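Local coordinates for PHD-type domain-containing protein (Chaetomium thermophilum, PDB 6VHF), which is the Cfp1 component of the histone H3K4 methyltransferase complex COMPASS, represented here by its RbBP5-interacting domain, whose non-canonical zinc finger stabilizes its integration into the complex, at residues A8-S13 / Q168-G173; S18-Q23 / R154-Q159; Q32-A37 / N139-L144. All blocks are in the same frame, centred on the assembly; numbering follows the deposited sequence.

Interaction 1: residues A8-S13 / Q168-G173; sequences AELTAS and QRVRDG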
# COMPACT_ATOMS: atom_id res chain seq x y z
N ALA A 8 22.12 -12.26 -14.64
CA ALA A 8 21.65 -12.38 -13.27
C ALA A 8 21.03 -11.07 -12.79
O ALA A 8 20.01 -11.08 -12.09
CB ALA A 8 22.80 -12.82 -12.36
N GLU A 9 21.60 -9.93 -13.18
CA GLU A 9 21.07 -8.64 -12.74
C GLU A 9 19.74 -8.33 -13.42
O GLU A 9 18.79 -7.89 -12.77
CB GLU A 9 22.08 -7.53 -13.02
CG GLU A 9 23.41 -7.70 -12.32
CD GLU A 9 24.39 -6.60 -12.68
OE1 GLU A 9 25.60 -6.80 -12.48
OE2 GLU A 9 23.92 -5.55 -13.17
N LEU A 10 19.69 -8.48 -14.75
CA LEU A 10 18.46 -8.23 -15.48
C LEU A 10 17.33 -9.09 -14.94
O LEU A 10 16.20 -8.62 -14.77
CB LEU A 10 18.66 -8.48 -16.97
CG LEU A 10 19.72 -7.56 -17.59
CD1 LEU A 10 20.26 -8.06 -18.93
CD2 LEU A 10 19.16 -6.14 -17.70
N THR A 11 17.63 -10.36 -14.66
CA THR A 11 16.61 -11.28 -14.19
C THR A 11 16.09 -10.87 -12.82
O THR A 11 14.87 -10.86 -12.58
CB THR A 11 17.17 -12.71 -14.14
OG1 THR A 11 17.74 -13.05 -15.42
CG2 THR A 11 16.06 -13.73 -13.74
N ALA A 12 17.01 -10.52 -11.91
CA ALA A 12 16.60 -10.09 -10.58
C ALA A 12 15.85 -8.76 -10.64
O ALA A 12 14.92 -8.54 -9.87
CB ALA A 12 17.81 -9.95 -9.66
N SER A 13 16.26 -7.88 -11.55
CA SER A 13 15.55 -6.62 -11.74
C SER A 13 14.11 -6.86 -12.19
O SER A 13 13.17 -6.28 -11.63
CB SER A 13 16.29 -5.77 -12.76
OG SER A 13 15.66 -4.51 -12.86
N GLN A 168 17.72 -0.87 -18.94
CA GLN A 168 18.17 -0.29 -20.20
C GLN A 168 19.65 0.08 -20.14
O GLN A 168 20.36 -0.04 -21.15
CB GLN A 168 17.32 0.92 -20.58
CG GLN A 168 17.92 1.79 -21.69
CD GLN A 168 18.02 1.11 -23.06
OE1 GLN A 168 17.79 -0.10 -23.20
NE2 GLN A 168 18.39 1.88 -24.07
N ARG A 169 20.15 0.48 -18.97
CA ARG A 169 21.57 0.83 -18.86
C ARG A 169 22.46 -0.40 -18.99
O ARG A 169 23.48 -0.35 -19.67
CB ARG A 169 21.83 1.56 -17.54
CG ARG A 169 21.93 3.08 -17.69
CD ARG A 169 21.63 3.78 -16.39
NE ARG A 169 22.16 3.02 -15.26
CZ ARG A 169 21.58 2.96 -14.07
NH1 ARG A 169 20.44 3.60 -13.86
NH2 ARG A 169 22.13 2.24 -13.09
N VAL A 170 22.09 -1.51 -18.34
CA VAL A 170 22.88 -2.73 -18.47
C VAL A 170 22.91 -3.18 -19.93
O VAL A 170 23.99 -3.43 -20.50
CB VAL A 170 22.34 -3.82 -17.54
CG1 VAL A 170 22.89 -5.18 -17.94
CG2 VAL A 170 22.69 -3.50 -16.09
N ARG A 171 21.74 -3.27 -20.57
CA ARG A 171 21.71 -3.65 -21.98
C ARG A 171 22.51 -2.67 -22.85
O ARG A 171 23.15 -3.08 -23.82
CB ARG A 171 20.27 -3.74 -22.49
CG ARG A 171 19.45 -4.87 -21.90
CD ARG A 171 18.13 -4.96 -22.64
NE ARG A 171 17.47 -3.65 -22.69
CZ ARG A 171 16.49 -3.27 -21.88
NH1 ARG A 171 16.06 -4.11 -20.93
NH2 ARG A 171 15.94 -2.06 -21.99
N ASP A 172 22.47 -1.37 -22.51
CA ASP A 172 23.32 -0.40 -23.20
C ASP A 172 24.81 -0.72 -23.02
O ASP A 172 25.59 -0.60 -23.96
CB ASP A 172 23.03 1.02 -22.71
CG ASP A 172 21.74 1.59 -23.27
OD1 ASP A 172 21.25 1.08 -24.31
OD2 ASP A 172 21.22 2.56 -22.67
N GLY A 173 25.21 -1.11 -21.80
CA GLY A 173 26.61 -1.44 -21.57
C GLY A 173 27.07 -2.64 -22.37
O GLY A 173 28.17 -2.64 -22.93
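Leu10 and Val170 form the centre of this contact, and Glu9 and Arg171 stand at its margins. The motif is an antiparallel pair of long helices. Helix 4-46 and helix 141-177 run in opposite directions here, with 162° between the axes of the two short segments. Those axes stay 10.4 Å apart. The wide spacing goes with a small contact, 186 Å² in all, and it lies at the surface.

Leu10 and Val170 both point toward the opposite helix. The two side chains run alongside each other, pointing opposite ways. Leu10 CD2 touches Val170 CG1 at 3.9 Å, and Leu10 CG and CD1 lie only slightly farther from the same methyl. One branch of the valine thus meets the whole fork of the leucine. With CG1 anti to the backbone N (chi1 165°), Val170 turns that methyl onto Leu10 and holds CG2 on the side of Glu9. Glu9 OE2 comes to 3.8 Å from Val170 CG2. This is a van der Waals approach of a carboxylate to a methyl. The chain of Glu9 is extended beyond CG and passes the valine at a slant. Its other oxygen, OE1, is close to Glu5 OE2, so one of the two carboxylates may be easier to protonate.

Around the pair, Leu10 also packs on Glu167. Ser13 OG is hydrogen-bonded to Glu167 OE1, which adds a polar link between the helices beside the apolar one.

Arg171 contributes only its aliphatic part across the contact, with CG at 4.4 Å from Leu10 CD2. Its guanidinium group turns back along its own helix and has Gln168 N over one face, displaced toward the rim. Arg171 NH2 donates to Gln168 OE1 at 3.0 Å, and the bond is bent, with an N-H...O angle of 144°.

Interaction 2: residues S18-Q23 / R154-Q159; sequences SKLSEQ and RELALQ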
# COMPACT_ATOMS: atom_id res chain seq x y z
N SER A 18 8.29 -7.33 -10.72
CA SER A 18 7.15 -8.20 -10.48
C SER A 18 6.64 -8.04 -9.05
O SER A 18 5.43 -7.84 -8.84
CB SER A 18 7.58 -9.64 -10.74
OG SER A 18 6.50 -10.40 -11.22
N LYS A 19 7.55 -8.09 -8.06
CA LYS A 19 7.13 -7.93 -6.66
C LYS A 19 6.54 -6.55 -6.42
O LYS A 19 5.56 -6.40 -5.68
CB LYS A 19 8.32 -8.16 -5.70
CG LYS A 19 9.14 -9.46 -5.90
CD LYS A 19 9.93 -9.86 -4.62
CE LYS A 19 11.19 -10.71 -4.92
NZ LYS A 19 12.25 -10.62 -3.86
N LEU A 20 7.13 -5.52 -7.04
CA LEU A 20 6.64 -4.16 -6.84
C LEU A 20 5.24 -4.01 -7.40
O LEU A 20 4.41 -3.33 -6.80
CB LEU A 20 7.59 -3.15 -7.48
CG LEU A 20 8.99 -3.04 -6.86
CD1 LEU A 20 9.94 -2.27 -7.78
CD2 LEU A 20 8.90 -2.37 -5.50
N SER A 21 4.95 -4.65 -8.55
CA SER A 21 3.61 -4.57 -9.13
C SER A 21 2.58 -5.27 -8.24
O SER A 21 1.46 -4.76 -8.06
CB SER A 21 3.59 -5.15 -10.53
OG SER A 21 4.41 -4.36 -11.35
N GLU A 22 2.96 -6.43 -7.68
CA GLU A 22 2.09 -7.11 -6.72
C GLU A 22 1.88 -6.27 -5.46
O GLU A 22 0.78 -6.23 -4.91
CB GLU A 22 2.67 -8.48 -6.38
CG GLU A 22 2.58 -9.48 -7.54
CD GLU A 22 3.70 -10.53 -7.54
OE1 GLU A 22 3.96 -11.10 -8.62
OE2 GLU A 22 4.31 -10.78 -6.46
N GLN A 23 2.92 -5.56 -5.01
CA GLN A 23 2.71 -4.67 -3.87
C GLN A 23 1.74 -3.54 -4.21
O GLN A 23 0.94 -3.11 -3.36
CB GLN A 23 4.05 -4.12 -3.38
CG GLN A 23 3.98 -3.35 -2.04
CD GLN A 23 3.40 -4.19 -0.89
OE1 GLN A 23 3.27 -5.40 -0.99
NE2 GLN A 23 3.03 -3.52 0.20
N ARG A 154 2.68 5.61 -5.66
CA ARG A 154 3.54 6.46 -6.47
C ARG A 154 5.02 6.13 -6.24
O ARG A 154 5.82 6.11 -7.20
CB ARG A 154 3.28 7.93 -6.16
CG ARG A 154 1.92 8.47 -6.60
CD ARG A 154 1.76 9.88 -6.01
NE ARG A 154 0.89 10.77 -6.78
CZ ARG A 154 -0.36 11.04 -6.44
NH1 ARG A 154 -0.87 10.46 -5.35
NH2 ARG A 154 -1.11 11.87 -7.17
N GLU A 155 5.39 5.86 -4.99
CA GLU A 155 6.77 5.50 -4.70
C GLU A 155 7.14 4.16 -5.35
O GLU A 155 8.19 4.04 -6.00
CB GLU A 155 6.98 5.46 -3.19
CG GLU A 155 6.88 6.82 -2.52
CD GLU A 155 7.99 7.78 -2.95
OE1 GLU A 155 9.00 7.34 -3.55
OE2 GLU A 155 7.88 8.98 -2.64
N LEU A 156 6.27 3.15 -5.20
CA LEU A 156 6.51 1.85 -5.81
C LEU A 156 6.60 1.95 -7.33
O LEU A 156 7.41 1.26 -7.95
CB LEU A 156 5.40 0.88 -5.41
CG LEU A 156 5.31 0.51 -3.94
CD1 LEU A 156 3.89 -0.01 -3.59
CD2 LEU A 156 6.37 -0.49 -3.56
N ALA A 157 5.74 2.77 -7.95
CA ALA A 157 5.81 2.94 -9.41
C ALA A 157 7.10 3.65 -9.81
O ALA A 157 7.69 3.31 -10.84
CB ALA A 157 4.59 3.70 -9.93
N LEU A 158 7.53 4.64 -9.03
CA LEU A 158 8.84 5.26 -9.26
C LEU A 158 9.95 4.22 -9.23
O LEU A 158 10.81 4.19 -10.12
CB LEU A 158 9.08 6.33 -8.19
CG LEU A 158 10.34 7.19 -8.23
CD1 LEU A 158 9.99 8.55 -7.66
CD2 LEU A 158 11.51 6.56 -7.44
N GLN A 159 9.96 3.36 -8.20
CA GLN A 159 10.94 2.29 -8.13
C GLN A 159 10.93 1.42 -9.38
O GLN A 159 11.99 1.05 -9.90
CB GLN A 159 10.70 1.43 -6.89
CG GLN A 159 10.90 2.16 -5.57
CD GLN A 159 12.38 2.41 -5.25
OE1 GLN A 159 13.04 1.59 -4.62
NE2 GLN A 159 12.89 3.56 -5.68
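Leu20 and Gln23 meet Leu156 and Gln159 in a buried apolar contact near the centre of the chain. It lies midway along the pairing of helix 4-46 with helix 141-177. The short axes are 9.5 Å apart. Leu156 reaches between the two residues of segment 18-23. Its CD2 meets Leu20 CD2 at 3.7 Å, methyl to methyl. Its CD1 lies against Gln23 CG, also at 3.7 Å. Leu20 uses its other branch for the next turn: Leu20 CD1 sits 3.9 Å from Gln159 CB.

The antiparallel pair becomes a three-helix bundle here, because helix 64-77 packs beside it. Leu76 touches both Leu20 and Gln23, and Phe72 touches Gln23. Leu156 also packs on Ile24 and Cys27. Cutting Leu156 back to an alanine is likely to open a gap between Leu20 and Gln23, leaving Leu20 CD2 and Gln23 CG without their close neighbour.

Gln23 has CG anti to its backbone N (chi1 -171°), which brings the aliphatic part to Leu156. The bend at chi2, 57°, then leads the amide away from segment 154-159. Gln23 NE2 is hydrogen-bonded to Ser73 OG on helix 64-77.

Interaction 3: residues Q32-A37 / N139-L144; sequences QLIELA and NGWGAL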
# COMPACT_ATOMS: atom_id res chain seq x y z
N GLN A 32 -9.49 -0.05 -1.21
CA GLN A 32 -10.87 -0.52 -1.12
C GLN A 32 -11.26 -0.78 0.33
O GLN A 32 -12.37 -0.42 0.75
CB GLN A 32 -11.07 -1.80 -1.93
CG GLN A 32 -10.73 -1.68 -3.40
CD GLN A 32 -11.18 -2.92 -4.15
OE1 GLN A 32 -10.42 -3.88 -4.29
NE2 GLN A 32 -12.42 -2.93 -4.61
N LEU A 33 -10.37 -1.41 1.10
CA LEU A 33 -10.64 -1.64 2.51
C LEU A 33 -10.94 -0.33 3.23
O LEU A 33 -11.91 -0.24 4.00
CB LEU A 33 -9.44 -2.34 3.15
CG LEU A 33 -9.48 -2.58 4.65
CD1 LEU A 33 -10.63 -3.52 5.00
CD2 LEU A 33 -8.14 -3.13 5.15
N ILE A 34 -10.13 0.70 2.98
CA ILE A 34 -10.38 2.01 3.58
C ILE A 34 -11.73 2.54 3.14
O ILE A 34 -12.51 3.07 3.95
CB ILE A 34 -9.25 2.98 3.22
CG1 ILE A 34 -7.91 2.48 3.77
CG2 ILE A 34 -9.54 4.35 3.77
CD1 ILE A 34 -6.72 3.26 3.20
N GLU A 35 -12.04 2.43 1.84
CA GLU A 35 -13.37 2.82 1.38
C GLU A 35 -14.46 2.01 2.09
O GLU A 35 -15.48 2.57 2.49
CB GLU A 35 -13.47 2.64 -0.13
CG GLU A 35 -14.19 3.78 -0.84
CD GLU A 35 -14.15 3.67 -2.37
OE1 GLU A 35 -15.23 3.43 -2.97
OE2 GLU A 35 -13.04 3.81 -2.95
N LEU A 36 -14.28 0.70 2.22
CA LEU A 36 -15.31 -0.09 2.90
C LEU A 36 -15.49 0.38 4.35
O LEU A 36 -16.62 0.44 4.85
CB LEU A 36 -14.96 -1.58 2.84
CG LEU A 36 -15.70 -2.52 3.80
CD1 LEU A 36 -17.20 -2.51 3.54
CD2 LEU A 36 -15.17 -3.93 3.72
N ALA A 37 -14.39 0.74 5.01
CA ALA A 37 -14.47 1.21 6.39
C ALA A 37 -15.22 2.53 6.47
O ALA A 37 -16.12 2.69 7.31
CB ALA A 37 -13.06 1.36 6.98
N ASN A 139 -7.22 9.41 15.00
CA ASN A 139 -7.57 10.75 14.54
C ASN A 139 -7.31 10.92 13.05
O ASN A 139 -6.17 10.76 12.59
CB ASN A 139 -6.78 11.77 15.34
CG ASN A 139 -7.16 13.20 15.01
OD1 ASN A 139 -8.34 13.54 14.96
ND2 ASN A 139 -6.15 14.03 14.76
N GLY A 140 -8.36 11.24 12.30
CA GLY A 140 -8.25 11.48 10.86
C GLY A 140 -7.81 10.29 10.04
O GLY A 140 -7.08 10.46 9.05
N TRP A 141 -8.26 9.08 10.40
CA TRP A 141 -7.72 7.90 9.74
C TRP A 141 -8.11 7.85 8.26
O TRP A 141 -7.29 7.45 7.42
CB TRP A 141 -8.18 6.63 10.46
CG TRP A 141 -9.69 6.44 10.60
CD1 TRP A 141 -10.47 6.79 11.67
CD2 TRP A 141 -10.57 5.81 9.65
NE1 TRP A 141 -11.77 6.43 11.44
CE2 TRP A 141 -11.86 5.83 10.21
CE3 TRP A 141 -10.39 5.23 8.39
CZ2 TRP A 141 -12.97 5.30 9.55
CZ3 TRP A 141 -11.49 4.70 7.73
CH2 TRP A 141 -12.77 4.75 8.32
N GLY A 142 -9.33 8.26 7.93
CA GLY A 142 -9.80 8.17 6.56
C GLY A 142 -8.87 8.87 5.58
O GLY A 142 -8.37 8.26 4.64
N ALA A 143 -8.62 10.16 5.81
CA ALA A 143 -7.79 10.91 4.87
C ALA A 143 -6.31 10.56 5.00
O ALA A 143 -5.59 10.57 3.99
CB ALA A 143 -8.00 12.41 5.07
N LEU A 144 -5.84 10.23 6.20
CA LEU A 144 -4.42 9.97 6.34
C LEU A 144 -4.02 8.62 5.76
O LEU A 144 -3.02 8.53 5.04
CB LEU A 144 -4.01 10.09 7.80
CG LEU A 144 -4.20 11.52 8.33
CD1 LEU A 144 -3.50 11.73 9.67
CD2 LEU A 144 -3.71 12.55 7.32
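Trp141, Ile34 and Ala37 carry this contact, with Trp141 giving up the most surface. Trp141 opens helix 141-177, just after Gly140 at the N-cap position. Its CG is flanked by both backbone N and carbonyl carbon (chi1 57°), and the six-membered part of the indole extends to segment 32-37. Ala37 CB points toward this ring and approaches it obliquely, 3.7 Å from Trp141 CH2. Ile34 O meets the rim of the ring, roughly level with it, 4.2 Å from Trp141 CZ3. The Ile34 methyl CG2 touches CZ3 more loosely, at 4.4 Å. It is also near the carbonyl oxygen of Gly142, which is hydrogen-bonded to Thr146 OG1.

The indole is held by other partners too. Trp141 NE1 is hydrogen-bonded to Cys57 O, and Tyr59 packs edge-to-face (T-shaped) with the ring. Leu63 packs on Ile34, Ala37 and Trp141 alike.

The buried tryptophan thus joins the helix pair to the metal site. Its side chain is about 4 Å from those of Cys57 and His138, and about 6 Å from the zinc ion. Cys57, Cys130, Cys135 and His138 bind this single zinc, the centre of the non-canonical, monovalent zinc finger of Cfp1.

From the N terminus, helix 4-46 supplies the first segment of interaction 1, then of interaction 2, then of interaction 3. The second segments follow in reverse order on helix 141-177, at 139-144, 154-159 and 168-173. The three loops are therefore nested and none cross: interaction 3 closes the innermost, inside interaction 2, which lies inside interaction 1. The innermost loop contains helix 64-77 and the four zinc ligands. Interactions 1 and 3 lie on opposite sides of the chain's centre, with centres 39 Å apart. Together they hold the same two helices along their length, from the outer ends through the three-helix middle to the end near the zinc site.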